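Local coordinates for protein SusD homolog (Bacteroides thetaiotaomicron, PDB 3EHM) that probably binds mucin O-glycans at the cell surface, as a SusD-like lipoprotein serving glycan utilization by a human gut symbiont, at residues 29-33 / 124-129; 79-83 / 472-476; 187-191 / 251-255; 456-461 / 521-527. One frame throughout, in Å; residues are numbered along the deposited sequence.

Four contacts in this largely helical chain illustrate how distant segments are drawn together. From the N terminus, helix 23-36 meets helix 116-140 in contact 1, closing a loop of 90 residues. Residues 79-83 lie within that loop but pair with 472-476, so contact 2 crosses contact 1 and spans 388 residues. Inside that long loop nests contact 3, which joins two surface loops, 187-191 and 251-255; it touches contact 1 directly, since Gln33 binds Tyr189 and Leu191. Contact 4 opens at helix 449-459, before contact 2 has closed, so these two also cross, and it fastens the C-terminal segment 521-527 to that helix's end.

Contact 1 of 4, residues 29-33 / 124-129; sequences FMNMQ and IANIVR
Phe29 and Met32, one helical turn apart on helix 23-36, supply most of the apolar contact with helix 116-140. The Phe29 ring enters by its outer atoms: CZ lies 3.6 Å from Ile124 CG2, while CE1 has Val128 CG2 at its edge, 3.8 Å away. With CG anti to the backbone N (chi1 -177°), the ring is carried toward these two branched side chains. Selenomethionine Met32 extends alongside, SE at 4.1 Å from Ala125 CB, and bends at its last torsion so that CE turns in against the partner backbone. There CE rests 3.3 Å from Ala125 O and 4.0 Å from Val128 CG1.

No hydrogen bond crosses between the segments; the polar contacts run along the first helix and outward. Gln33 NE2 donates to Phe29 O at 3.1 Å, from above the carbonyl plane and on the face opposite the helical donor Gln33 N. The same amide reaches Tyr189 O and Leu191 N, which pins its rotation.

Trp200 of helix 197-215 touches Phe29, Ile124 and Val128 as well. The axes of the two short segments approach to 10.2 Å and run nearly parallel, crossing at 23°, which is consistent with the tetratricopeptide-repeat-like helical packing of SusD-family proteins.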
loop_
_atom_site.group_PDB
_atom_site.type_symbol
_atom_site.label_atom_id
_atom_site.label_comp_id
_atom_site.label_asym_id
_atom_site.label_seq_id
_atom_site.Cartn_x
_atom_site.Cartn_y
_atom_site.Cartn_z
ATOM N N PHE A 29 -22.063 5.349 3.483
ATOM C CA PHE A 29 -21.289 4.242 2.932
ATOM C C PHE A 29 -20.426 4.678 1.749
ATOM O O PHE A 29 -19.289 4.225 1.601
ATOM C CB PHE A 29 -22.227 3.103 2.514
ATOM C CG PHE A 29 -21.513 1.881 2.009
ATOM C CD1 PHE A 29 -20.450 1.334 2.724
ATOM C CD2 PHE A 29 -21.906 1.273 0.822
ATOM C CE1 PHE A 29 -19.789 0.198 2.263
ATOM C CE2 PHE A 29 -21.253 0.137 0.351
ATOM C CZ PHE A 29 -20.190 -0.400 1.073
HETATM N N MSE A 30 -20.950 5.558 0.904
HETATM C CA MSE A 30 -20.166 6.013 -0.236
HETATM C C MSE A 30 -19.013 6.899 0.224
HETATM O O MSE A 30 -17.940 6.893 -0.378
HETATM C CB MSE A 30 -21.053 6.744 -1.249
HETATM C CG MSE A 30 -22.022 5.815 -1.966
HETATM SE SE MSE A 30 -22.706 6.541 -3.625
HETATM C CE MSE A 30 -23.801 7.944 -2.865
ATOM N N ASN A 31 -19.231 7.647 1.302
ATOM C CA ASN A 31 -18.187 8.506 1.853
ATOM C C ASN A 31 -17.069 7.588 2.337
ATOM O O ASN A 31 -15.891 7.838 2.077
ATOM C CB ASN A 31 -18.732 9.333 3.026
ATOM C CG ASN A 31 -17.681 10.253 3.644
ATOM O OD1 ASN A 31 -17.936 10.917 4.651
ATOM N ND2 ASN A 31 -16.502 10.299 3.040
HETATM N N MSE A 32 -17.449 6.517 3.028
HETATM C CA MSE A 32 -16.475 5.553 3.539
HETATM C C MSE A 32 -15.595 4.988 2.432
HETATM O O MSE A 32 -14.372 4.943 2.558
HETATM C CB MSE A 32 -17.175 4.380 4.242
HETATM C CG MSE A 32 -17.714 4.687 5.628
HETATM SE SE MSE A 32 -18.306 3.048 6.500
HETATM C CE MSE A 32 -16.569 2.237 6.791
ATOM N N GLN A 33 -16.230 4.544 1.353
ATOM C CA GLN A 33 -15.506 3.959 0.233
ATOM C C GLN A 33 -14.493 4.908 -0.394
ATOM O O GLN A 33 -13.409 4.489 -0.802
ATOM C CB GLN A 33 -16.497 3.480 -0.826
ATOM C CG GLN A 33 -17.431 2.402 -0.310
ATOM C CD GLN A 33 -18.522 2.063 -1.295
ATOM O OE1 GLN A 33 -18.301 1.330 -2.258
ATOM N NE2 GLN A 33 -19.711 2.607 -1.066
ATOM N N ILE A 124 -20.618 -5.161 6.021
ATOM C CA ILE A 124 -19.946 -4.705 4.808
ATOM C C ILE A 124 -19.202 -3.419 5.177
ATOM O O ILE A 124 -18.062 -3.201 4.767
ATOM C CB ILE A 124 -20.963 -4.439 3.669
ATOM C CG1 ILE A 124 -21.509 -5.777 3.161
ATOM C CG2 ILE A 124 -20.298 -3.652 2.525
ATOM C CD1 ILE A 124 -22.631 -5.649 2.158
ATOM N N ALA A 125 -19.852 -2.580 5.973
ATOM C CA ALA A 125 -19.240 -1.333 6.422
ATOM C C ALA A 125 -18.012 -1.662 7.275
ATOM O O ALA A 125 -17.002 -0.960 7.224
ATOM C CB ALA A 125 -20.243 -0.520 7.226
ATOM N N ASN A 126 -18.100 -2.737 8.055
ATOM C CA ASN A 126 -16.985 -3.152 8.899
ATOM C C ASN A 126 -15.781 -3.584 8.052
ATOM O O ASN A 126 -14.636 -3.319 8.410
ATOM C CB ASN A 126 -17.410 -4.297 9.835
ATOM C CG ASN A 126 -18.262 -3.815 11.007
ATOM O OD1 ASN A 126 -18.239 -2.637 11.361
ATOM N ND2 ASN A 126 -18.997 -4.735 11.627
ATOM N N ILE A 127 -16.036 -4.250 6.932
ATOM C CA ILE A 127 -14.949 -4.683 6.059
ATOM C C ILE A 127 -14.246 -3.454 5.477
ATOM O O ILE A 127 -13.018 -3.362 5.494
ATOM C CB ILE A 127 -15.468 -5.562 4.902
ATOM C CG1 ILE A 127 -16.036 -6.871 5.463
ATOM C CG2 ILE A 127 -14.336 -5.840 3.902
ATOM C CD1 ILE A 127 -16.729 -7.738 4.418
ATOM N N VAL A 128 -15.029 -2.509 4.965
ATOM C CA VAL A 128 -14.460 -1.288 4.400
ATOM C C VAL A 128 -13.665 -0.540 5.472
ATOM O O VAL A 128 -12.578 -0.034 5.207
ATOM C CB VAL A 128 -15.560 -0.363 3.839
ATOM C CG1 VAL A 128 -14.957 0.951 3.376
ATOM C CG2 VAL A 128 -16.258 -1.049 2.678
ATOM N N ARG A 129 -14.206 -0.480 6.685
ATOM C CA ARG A 129 -13.518 0.200 7.777
ATOM C C ARG A 129 -12.183 -0.482 8.074
ATOM O O ARG A 129 -11.155 0.180 8.247
ATOM C CB ARG A 129 -14.369 0.181 9.047
ATOM C CG ARG A 129 -13.765 0.987 10.188
ATOM C CD ARG A 129 -14.348 0.595 11.534
ATOM N NE ARG A 129 -13.871 -0.717 11.967
ATOM C CZ ARG A 129 -14.076 -1.223 13.177
ATOM N NH1 ARG A 129 -14.754 -0.529 14.080
ATOM N NH2 ARG A 129 -13.587 -2.414 13.494
#

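Contact 2 of 4, residues 79-83 / 472-476; sequences ANWNF and APGRI
Trp81 presents one face of its indole to Ala472, whose CB stands over the five-membered ring in a CH-pi contact, 3.6 Å from the centroid and only 13° off the normal. The benzo end of the same indole reaches on to Pro473, which approaches obliquely with CG 3.8 Å from Trp81 CZ3. Ile476 also comes in at a slant, its CD1 3.6 Å from Trp81 CE3. CG1 of Ile476 sits between the backbone N and the carbonyl carbon (chi1 65°), a setting that sends CD1 to the indole and leaves Ile476 CG2 3.8 Å from Phe83 CE2.

The contact joins the loop leading into helix 85-110 with the short, weakly bonded helix 472-475 of this SusD-like fold, bringing together parts nearly four hundred residues apart. Thr313 takes the indole NE1 hydrogen bond, and Tyr63 meets Trp81 edge-to-face, so the ring is held by more than its apolar neighbours.

Arg475 runs extended from CG to NE along the backbone of Asn80 and Trp81. Its NH1 makes a weak hydrogen bond of 3.0 Å to Asn80 O, bent to 135° at the hydrogen, and a salt bridge to Asp469. A water completes the join between the two backbones, donating to Trp81 O at 2.8 Å and to Arg475 O, while it accepts from Phe83 N.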
loop_
_atom_site.group_PDB
_atom_site.type_symbol
_atom_site.label_atom_id
_atom_site.label_comp_id
_atom_site.label_asym_id
_atom_site.label_seq_id
_atom_site.Cartn_x
_atom_site.Cartn_y
_atom_site.Cartn_z
ATOM N N ALA A 79 7.608 14.085 2.963
ATOM C CA ALA A 79 8.341 13.651 1.770
ATOM C C ALA A 79 9.814 13.464 2.111
ATOM O O ALA A 79 10.476 12.559 1.598
ATOM C CB ALA A 79 8.186 14.667 0.647
ATOM N N ASN A 80 10.325 14.322 2.984
ATOM C CA ASN A 80 11.717 14.222 3.386
ATOM C C ASN A 80 11.856 13.805 4.843
ATOM O O ASN A 80 12.807 14.171 5.535
ATOM C CB ASN A 80 12.441 15.531 3.100
ATOM C CG ASN A 80 12.690 15.723 1.620
ATOM O OD1 ASN A 80 13.811 15.549 1.135
ATOM N ND2 ASN A 80 11.636 16.055 0.886
ATOM N N TRP A 81 10.866 13.038 5.284
ATOM C CA TRP A 81 10.826 12.457 6.618
ATOM C C TRP A 81 10.698 13.429 7.787
ATOM O O TRP A 81 11.050 13.087 8.914
ATOM C CB TRP A 81 12.068 11.578 6.817
ATOM C CG TRP A 81 12.328 10.580 5.706
ATOM C CD1 TRP A 81 11.935 10.674 4.398
ATOM C CD2 TRP A 81 13.132 9.399 5.794
ATOM N NE1 TRP A 81 12.452 9.628 3.667
ATOM C CE2 TRP A 81 13.191 8.830 4.501
ATOM C CE3 TRP A 81 13.814 8.766 6.840
ATOM C CZ2 TRP A 81 13.906 7.658 4.228
ATOM C CZ3 TRP A 81 14.526 7.598 6.568
ATOM C CH2 TRP A 81 14.563 7.059 5.270
ATOM N N ASN A 82 10.202 14.634 7.528
ATOM C CA ASN A 82 10.017 15.606 8.600
ATOM C C ASN A 82 8.548 15.496 9.003
ATOM O O ASN A 82 7.676 16.149 8.423
ATOM C CB ASN A 82 10.338 17.018 8.104
ATOM C CG ASN A 82 10.437 18.023 9.236
ATOM O OD1 ASN A 82 10.824 19.175 9.027
ATOM N ND2 ASN A 82 10.086 17.592 10.440
ATOM N N PHE A 83 8.280 14.654 9.995
ATOM C CA PHE A 83 6.917 14.415 10.449
ATOM C C PHE A 83 6.380 15.491 11.388
ATOM O O PHE A 83 6.258 15.280 12.595
ATOM C CB PHE A 83 6.834 13.035 11.109
ATOM C CG PHE A 83 7.272 11.899 10.212
ATOM C CD1 PHE A 83 7.227 12.024 8.824
ATOM C CD2 PHE A 83 7.687 10.686 10.757
ATOM C CE1 PHE A 83 7.587 10.956 7.992
ATOM C CE2 PHE A 83 8.048 9.609 9.934
ATOM C CZ PHE A 83 7.997 9.747 8.551
ATOM N N ALA A 472 17.600 12.987 5.783
ATOM C CA ALA A 472 16.271 12.468 6.119
ATOM C C ALA A 472 16.243 11.452 7.263
ATOM O O ALA A 472 15.439 11.581 8.188
ATOM C CB ALA A 472 15.609 11.872 4.868
ATOM N N PRO A 473 17.109 10.424 7.220
ATOM C CA PRO A 473 17.109 9.430 8.299
ATOM C C PRO A 473 17.294 10.055 9.682
ATOM O O PRO A 473 16.684 9.623 10.660
ATOM C CB PRO A 473 18.263 8.508 7.913
ATOM C CG PRO A 473 18.212 8.546 6.404
ATOM C CD PRO A 473 18.044 10.032 6.149
ATOM N N GLY A 474 18.136 11.082 9.753
ATOM C CA GLY A 474 18.381 11.741 11.021
ATOM C C GLY A 474 17.139 12.392 11.597
ATOM O O GLY A 474 17.007 12.515 12.815
ATOM N N ARG A 475 16.225 12.807 10.723
ATOM C CA ARG A 475 14.994 13.456 11.158
ATOM C C ARG A 475 14.048 12.535 11.923
ATOM O O ARG A 475 13.196 13.011 12.675
ATOM C CB ARG A 475 14.252 14.060 9.957
ATOM C CG ARG A 475 15.022 15.149 9.239
ATOM C CD ARG A 475 14.151 15.946 8.271
ATOM N NE ARG A 475 14.931 17.014 7.648
ATOM C CZ ARG A 475 15.481 16.945 6.439
ATOM N NH1 ARG A 475 15.329 15.860 5.694
ATOM N NH2 ARG A 475 16.219 17.956 5.987
ATOM N N ILE A 476 14.182 11.225 11.738
ATOM C CA ILE A 476 13.305 10.297 12.451
ATOM C C ILE A 476 14.040 9.502 13.519
ATOM O O ILE A 476 13.456 8.626 14.154
ATOM C CB ILE A 476 12.625 9.294 11.498
ATOM C CG1 ILE A 476 13.677 8.395 10.851
ATOM C CG2 ILE A 476 11.807 10.043 10.464
ATOM C CD1 ILE A 476 13.089 7.264 10.029
HETATM O O HOH W 1 10.204 13.185 11.579
#

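Contact 3 of 4, residues 187-191 / 251-255; sequences AQYDL and SDKMP
Lys253 reaches from the loop after strand 246-248 into a turn of the 187-191 loop, a contact between two surface loops of the helical SusD-like fold. Its chain is fully extended beyond CG, and CD passes 3.4 Å from Gln188 O before the ammonium arrives between two backbone carbonyls. NZ donates to Ala187 O at 2.8 Å and to Asp190 O at 2.9 Å. NZ is tilted 23° from the carbonyl plane of Ala187 and stands farther out of that of Asp190, above it and off the lone pair. Ala187 O is shared, because Asp190 N binds it from the opposite face, so the lysine is the second donor to a carbonyl already engaged in closing the turn. Shortened to an alanine, this position would probably leave Asp190 O without the ammonium, Ala187 O with Asp190 N but no lysine, and the two loops less firmly tied.

Leu191 provides the apolar half. Its side chain slides past that of Lys253 in the opposite direction, and CD2 settles 3.7 Å from Lys253 CB. Selenomethionine Met254 takes part through its CB, since its chain bends twice and leads away toward Met30 of helix 23-36.

The turn is braced from behind: the Asp190 carboxylate accepts from Trp200 NE1 and from backbone nitrogens of Ile192, Tyr193 and Gly195. On the side facing 251-255, both Leu191 methyls face one carbon, Met254 CB, which lies 3.8 Å from CD2 and 4.0 Å from CD1.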
loop_
_atom_site.group_PDB
_atom_site.type_symbol
_atom_site.label_atom_id
_atom_site.label_comp_id
_atom_site.label_asym_id
_atom_site.label_seq_id
_atom_site.Cartn_x
_atom_site.Cartn_y
_atom_site.Cartn_z
ATOM N N ALA A 187 -26.771 -2.275 -3.507
ATOM C CA ALA A 187 -26.197 -2.190 -4.848
ATOM C C ALA A 187 -26.023 -0.757 -5.350
ATOM O O ALA A 187 -24.988 -0.412 -5.913
ATOM C CB ALA A 187 -27.059 -2.975 -5.833
ATOM N N GLN A 188 -27.044 0.070 -5.153
ATOM C CA GLN A 188 -27.005 1.452 -5.611
ATOM C C GLN A 188 -25.866 2.280 -5.022
ATOM O O GLN A 188 -25.384 3.215 -5.658
ATOM C CB GLN A 188 -28.339 2.148 -5.304
ATOM C CG GLN A 188 -28.349 3.633 -5.671
ATOM C CD GLN A 188 -29.695 4.298 -5.433
ATOM O OE1 GLN A 188 -29.860 5.498 -5.673
ATOM N NE2 GLN A 188 -30.664 3.524 -4.959
ATOM N N TYR A 189 -25.433 1.938 -3.814
ATOM C CA TYR A 189 -24.369 2.691 -3.158
ATOM C C TYR A 189 -23.044 1.940 -3.063
ATOM O O TYR A 189 -22.088 2.442 -2.469
ATOM C CB TYR A 189 -24.818 3.092 -1.755
ATOM C CG TYR A 189 -26.161 3.782 -1.732
ATOM C CD1 TYR A 189 -27.306 3.106 -1.313
ATOM C CD2 TYR A 189 -26.289 5.110 -2.131
ATOM C CE1 TYR A 189 -28.544 3.736 -1.291
ATOM C CE2 TYR A 189 -27.527 5.750 -2.113
ATOM C CZ TYR A 189 -28.647 5.057 -1.691
ATOM O OH TYR A 189 -29.870 5.687 -1.660
ATOM N N ASP A 190 -22.995 0.744 -3.643
ATOM C CA ASP A 190 -21.794 -0.089 -3.614
ATOM C C ASP A 190 -20.906 0.215 -4.812
ATOM O O ASP A 190 -21.119 -0.315 -5.903
ATOM C CB ASP A 190 -22.183 -1.568 -3.636
ATOM C CG ASP A 190 -20.983 -2.493 -3.511
ATOM O OD1 ASP A 190 -19.835 -2.005 -3.600
ATOM O OD2 ASP A 190 -21.193 -3.710 -3.333
ATOM N N LEU A 191 -19.899 1.053 -4.601
ATOM C CA LEU A 191 -18.995 1.437 -5.679
ATOM C C LEU A 191 -17.959 0.365 -5.995
ATOM O O LEU A 191 -17.222 0.487 -6.971
ATOM C CB LEU A 191 -18.276 2.741 -5.314
ATOM C CG LEU A 191 -19.156 3.889 -4.810
ATOM C CD1 LEU A 191 -18.290 5.102 -4.475
ATOM C CD2 LEU A 191 -20.182 4.248 -5.881
ATOM N N SER A 251 -18.137 6.304 -11.734
ATOM C CA SER A 251 -19.312 5.584 -12.217
ATOM C C SER A 251 -20.512 6.518 -12.125
ATOM O O SER A 251 -20.385 7.651 -11.656
ATOM C CB SER A 251 -19.576 4.348 -11.356
ATOM O OG SER A 251 -19.991 4.722 -10.053
ATOM N N ASP A 252 -21.677 6.041 -12.554
ATOM C CA ASP A 252 -22.894 6.849 -12.508
ATOM C C ASP A 252 -23.361 7.013 -11.064
ATOM O O ASP A 252 -23.998 8.013 -10.715
ATOM C CB ASP A 252 -24.005 6.198 -13.357
ATOM C CG ASP A 252 -24.649 4.992 -12.676
ATOM O OD1 ASP A 252 -23.907 4.141 -12.141
ATOM O OD2 ASP A 252 -25.901 4.888 -12.686
ATOM N N LYS A 253 -23.039 6.030 -10.227
ATOM C CA LYS A 253 -23.415 6.057 -8.815
ATOM C C LYS A 253 -22.687 7.180 -8.091
ATOM O O LYS A 253 -23.213 7.776 -7.145
ATOM C CB LYS A 253 -23.048 4.738 -8.137
ATOM C CG LYS A 253 -23.701 3.510 -8.731
ATOM C CD LYS A 253 -23.191 2.266 -8.023
ATOM C CE LYS A 253 -23.733 1.003 -8.662
ATOM N NZ LYS A 253 -23.185 -0.201 -7.997
HETATM N N MSE A 254 -21.464 7.450 -8.531
HETATM C CA MSE A 254 -20.654 8.493 -7.919
HETATM C C MSE A 254 -19.507 8.879 -8.838
HETATM O O MSE A 254 -18.497 8.182 -8.908
HETATM C CB MSE A 254 -20.101 8.003 -6.576
HETATM C CG MSE A 254 -19.157 8.977 -5.867
HETATM SE SE MSE A 254 -19.957 10.690 -5.415
HETATM C CE MSE A 254 -21.305 10.061 -4.183
ATOM N N PRO A 255 -19.658 9.984 -9.585
ATOM C CA PRO A 255 -18.567 10.387 -10.474
ATOM C C PRO A 255 -17.330 10.688 -9.633
ATOM O O PRO A 255 -17.437 11.264 -8.548
ATOM C CB PRO A 255 -19.123 11.634 -11.152
ATOM C CG PRO A 255 -20.601 11.338 -11.219
ATOM C CD PRO A 255 -20.868 10.786 -9.837
#

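Contact 4 of 4, residues 456-461 / 521-527; sequences YRRTGF and WVRSNRP
The indole of Trp521 meets Arg457 at two places: Arg457 CB lies at its edge, in plane and 3.6 Å from CZ3, and CH2 points at the centre of one guanidinium face. The two planes stand 87° apart, so ring edge faces guanidinium face instead of stacking. Asp138 accepts from both groups, through O for Arg457 NH1 and OD1 for Trp521 NE1. On the Phe461 ring, Pro527 CG touches CZ and Arg523 NH2 comes near CE2, both obliquely, while Thr459 O lies over one face, toward the rim.

At the end of helix 449-459, carbonyls with no further turn to serve are taken by the C-terminal segment. Arg523 N donates to Arg458 O at 3.2 Å, in plane on a lone pair. The Arg523 guanidinium then grips Thr459 O side-on, with NE at 3.1 Å and NH2 at 3.3 Å. Arg526, bent at chi3 (63°), brings Arg457 O into the plane of its guanidinium, NH1 2.8 Å from that oxygen and on a lone pair. Were a leucine to stand in place of Arg523, Thr459 O would probably lose both side-chain donors and Glu431 its salt-bridge mate.

Gly460 leaves the helix with positive phi, where a CB would strike Arg526 and Pro527. A water donates to Gly460 O and Pro527 O, 2.7 Å and 2.8 Å away.

Arg523 and Arg526 also form salt bridges with Glu431 and Glu487, respectively. Cationic donors at a helix C terminus, which carries the partial negative end of the helix dipole, are likely to favour this union electrostatically while satisfying buried carbonyls.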
loop_
_atom_site.group_PDB
_atom_site.type_symbol
_atom_site.label_atom_id
_atom_site.label_comp_id
_atom_site.label_asym_id
_atom_site.label_seq_id
_atom_site.Cartn_x
_atom_site.Cartn_y
_atom_site.Cartn_z
ATOM N N TYR A 456 7.633 -4.030 2.629
ATOM C CA TYR A 456 9.078 -3.824 2.637
ATOM C C TYR A 456 9.574 -3.788 4.083
ATOM O O TYR A 456 10.560 -4.437 4.433
ATOM C CB TYR A 456 9.458 -2.506 1.961
ATOM C CG TYR A 456 10.907 -2.137 2.200
ATOM C CD1 TYR A 456 11.934 -2.770 1.499
ATOM C CD2 TYR A 456 11.255 -1.204 3.183
ATOM C CE1 TYR A 456 13.274 -2.489 1.769
ATOM C CE2 TYR A 456 12.591 -0.916 3.464
ATOM C CZ TYR A 456 13.594 -1.563 2.753
ATOM O OH TYR A 456 14.913 -1.290 3.027
ATOM N N ARG A 457 8.891 -3.016 4.918
ATOM C CA ARG A 457 9.264 -2.902 6.324
ATOM C C ARG A 457 9.188 -4.244 7.047
ATOM O O ARG A 457 10.007 -4.535 7.920
ATOM C CB ARG A 457 8.363 -1.885 7.027
ATOM C CG ARG A 457 8.643 -0.433 6.652
ATOM C CD ARG A 457 7.632 0.494 7.306
ATOM N NE ARG A 457 6.321 0.405 6.667
ATOM C CZ ARG A 457 5.190 0.822 7.226
ATOM N NH1 ARG A 457 5.204 1.352 8.443
ATOM N NH2 ARG A 457 4.044 0.721 6.568
ATOM N N ARG A 458 8.211 -5.067 6.679
ATOM C CA ARG A 458 8.054 -6.374 7.314
ATOM C C ARG A 458 9.134 -7.373 6.907
ATOM O O ARG A 458 9.703 -8.058 7.761
ATOM C CB ARG A 458 6.681 -6.974 6.981
ATOM C CG ARG A 458 6.488 -8.409 7.491
ATOM C CD ARG A 458 5.112 -8.970 7.125
ATOM N NE ARG A 458 4.964 -9.294 5.703
ATOM C CZ ARG A 458 5.298 -10.460 5.158
ATOM N NH1 ARG A 458 5.801 -11.430 5.914
ATOM N NH2 ARG A 458 5.118 -10.662 3.856
ATOM N N THR A 459 9.426 -7.431 5.609
ATOM C CA THR A 459 10.388 -8.389 5.064
ATOM C C THR A 459 11.778 -7.887 4.692
ATOM O O THR A 459 12.745 -8.653 4.720
ATOM C CB THR A 459 9.822 -9.051 3.801
ATOM O OG1 THR A 459 9.816 -8.098 2.730
ATOM C CG2 THR A 459 8.397 -9.530 4.045
ATOM N N GLY A 460 11.879 -6.619 4.319
ATOM C CA GLY A 460 13.162 -6.077 3.910
ATOM C C GLY A 460 13.269 -6.133 2.395
ATOM O O GLY A 460 14.291 -5.761 1.818
ATOM N N PHE A 461 12.201 -6.594 1.747
ATOM C CA PHE A 461 12.174 -6.698 0.292
ATOM C C PHE A 461 11.067 -5.854 -0.345
ATOM O O PHE A 461 10.023 -5.607 0.257
ATOM C CB PHE A 461 11.978 -8.155 -0.137
ATOM C CG PHE A 461 12.979 -9.109 0.449
ATOM C CD1 PHE A 461 14.346 -8.844 0.389
ATOM C CD2 PHE A 461 12.554 -10.303 1.024
ATOM C CE1 PHE A 461 15.276 -9.758 0.892
ATOM C CE2 PHE A 461 13.472 -11.224 1.527
ATOM C CZ PHE A 461 14.838 -10.948 1.459
ATOM N N TRP A 521 4.984 -6.191 13.417
ATOM C CA TRP A 521 5.192 -7.277 12.457
ATOM C C TRP A 521 6.546 -7.364 11.752
ATOM O O TRP A 521 6.744 -8.241 10.909
ATOM C CB TRP A 521 4.069 -7.293 11.407
ATOM C CG TRP A 521 3.553 -5.941 10.977
ATOM C CD1 TRP A 521 2.287 -5.453 11.160
ATOM C CD2 TRP A 521 4.278 -4.918 10.286
ATOM N NE1 TRP A 521 2.180 -4.191 10.626
ATOM C CE2 TRP A 521 3.386 -3.836 10.083
ATOM C CE3 TRP A 521 5.595 -4.807 9.816
ATOM C CZ2 TRP A 521 3.772 -2.657 9.431
ATOM C CZ3 TRP A 521 5.978 -3.631 9.166
ATOM C CH2 TRP A 521 5.065 -2.572 8.981
ATOM N N VAL A 522 7.484 -6.484 12.090
ATOM C CA VAL A 522 8.790 -6.538 11.440
ATOM C C VAL A 522 9.470 -7.835 11.857
ATOM O O VAL A 522 9.652 -8.089 13.046
ATOM C CB VAL A 522 9.680 -5.347 11.840
ATOM C CG1 VAL A 522 11.067 -5.500 11.205
ATOM C CG2 VAL A 522 9.037 -4.046 11.385
ATOM N N ARG A 523 9.843 -8.656 10.882
ATOM C CA ARG A 523 10.468 -9.934 11.190
ATOM C C ARG A 523 11.885 -9.800 11.723
ATOM O O ARG A 523 12.586 -8.824 11.445
ATOM C CB ARG A 523 10.461 -10.850 9.959
ATOM C CG ARG A 523 11.408 -10.459 8.831
ATOM C CD ARG A 523 11.138 -11.347 7.624
ATOM N NE ARG A 523 12.054 -11.138 6.506
ATOM C CZ ARG A 523 12.934 -12.040 6.084
ATOM N NH1 ARG A 523 13.032 -13.216 6.689
ATOM N NH2 ARG A 523 13.698 -11.779 5.032
ATOM N N SER A 524 12.296 -10.791 12.502
ATOM C CA SER A 524 13.631 -10.811 13.074
ATOM C C SER A 524 14.641 -11.117 11.981
ATOM O O SER A 524 14.306 -11.741 10.970
ATOM C CB SER A 524 13.723 -11.882 14.164
ATOM O OG SER A 524 12.867 -11.564 15.249
ATOM N N ASN A 525 15.876 -10.670 12.185
ATOM C CA ASN A 525 16.944 -10.917 11.225
ATOM C C ASN A 525 16.580 -10.393 9.838
ATOM O O ASN A 525 16.902 -11.023 8.830
ATOM C CB ASN A 525 17.227 -12.424 11.152
ATOM C CG ASN A 525 17.373 -13.063 12.532
ATOM O OD1 ASN A 525 18.351 -12.829 13.242
ATOM N ND2 ASN A 525 16.390 -13.873 12.916
ATOM N N ARG A 526 15.912 -9.243 9.784
ATOM C CA ARG A 526 15.513 -8.655 8.505
ATOM C C ARG A 526 16.757 -8.340 7.666
ATOM O O ARG A 526 17.674 -7.652 8.125
ATOM C CB ARG A 526 14.700 -7.380 8.741
ATOM C CG ARG A 526 13.990 -6.860 7.503
ATOM C CD ARG A 526 13.158 -5.629 7.834
ATOM N NE ARG A 526 13.996 -4.519 8.283
ATOM C CZ ARG A 526 13.531 -3.374 8.770
ATOM N NH1 ARG A 526 12.224 -3.177 8.885
ATOM N NH2 ARG A 526 14.376 -2.417 9.126
ATOM N N PRO A 527 16.797 -8.831 6.417
ATOM C CA PRO A 527 17.917 -8.630 5.488
ATOM C C PRO A 527 18.119 -7.189 5.031
ATOM O O PRO A 527 17.205 -6.362 5.101
ATOM C CB PRO A 527 17.566 -9.539 4.305
ATOM C CG PRO A 527 16.537 -10.498 4.857
ATOM C CD PRO A 527 15.739 -9.634 5.782
HETATM O O HOH W 2 16.190 -4.532 3.231
#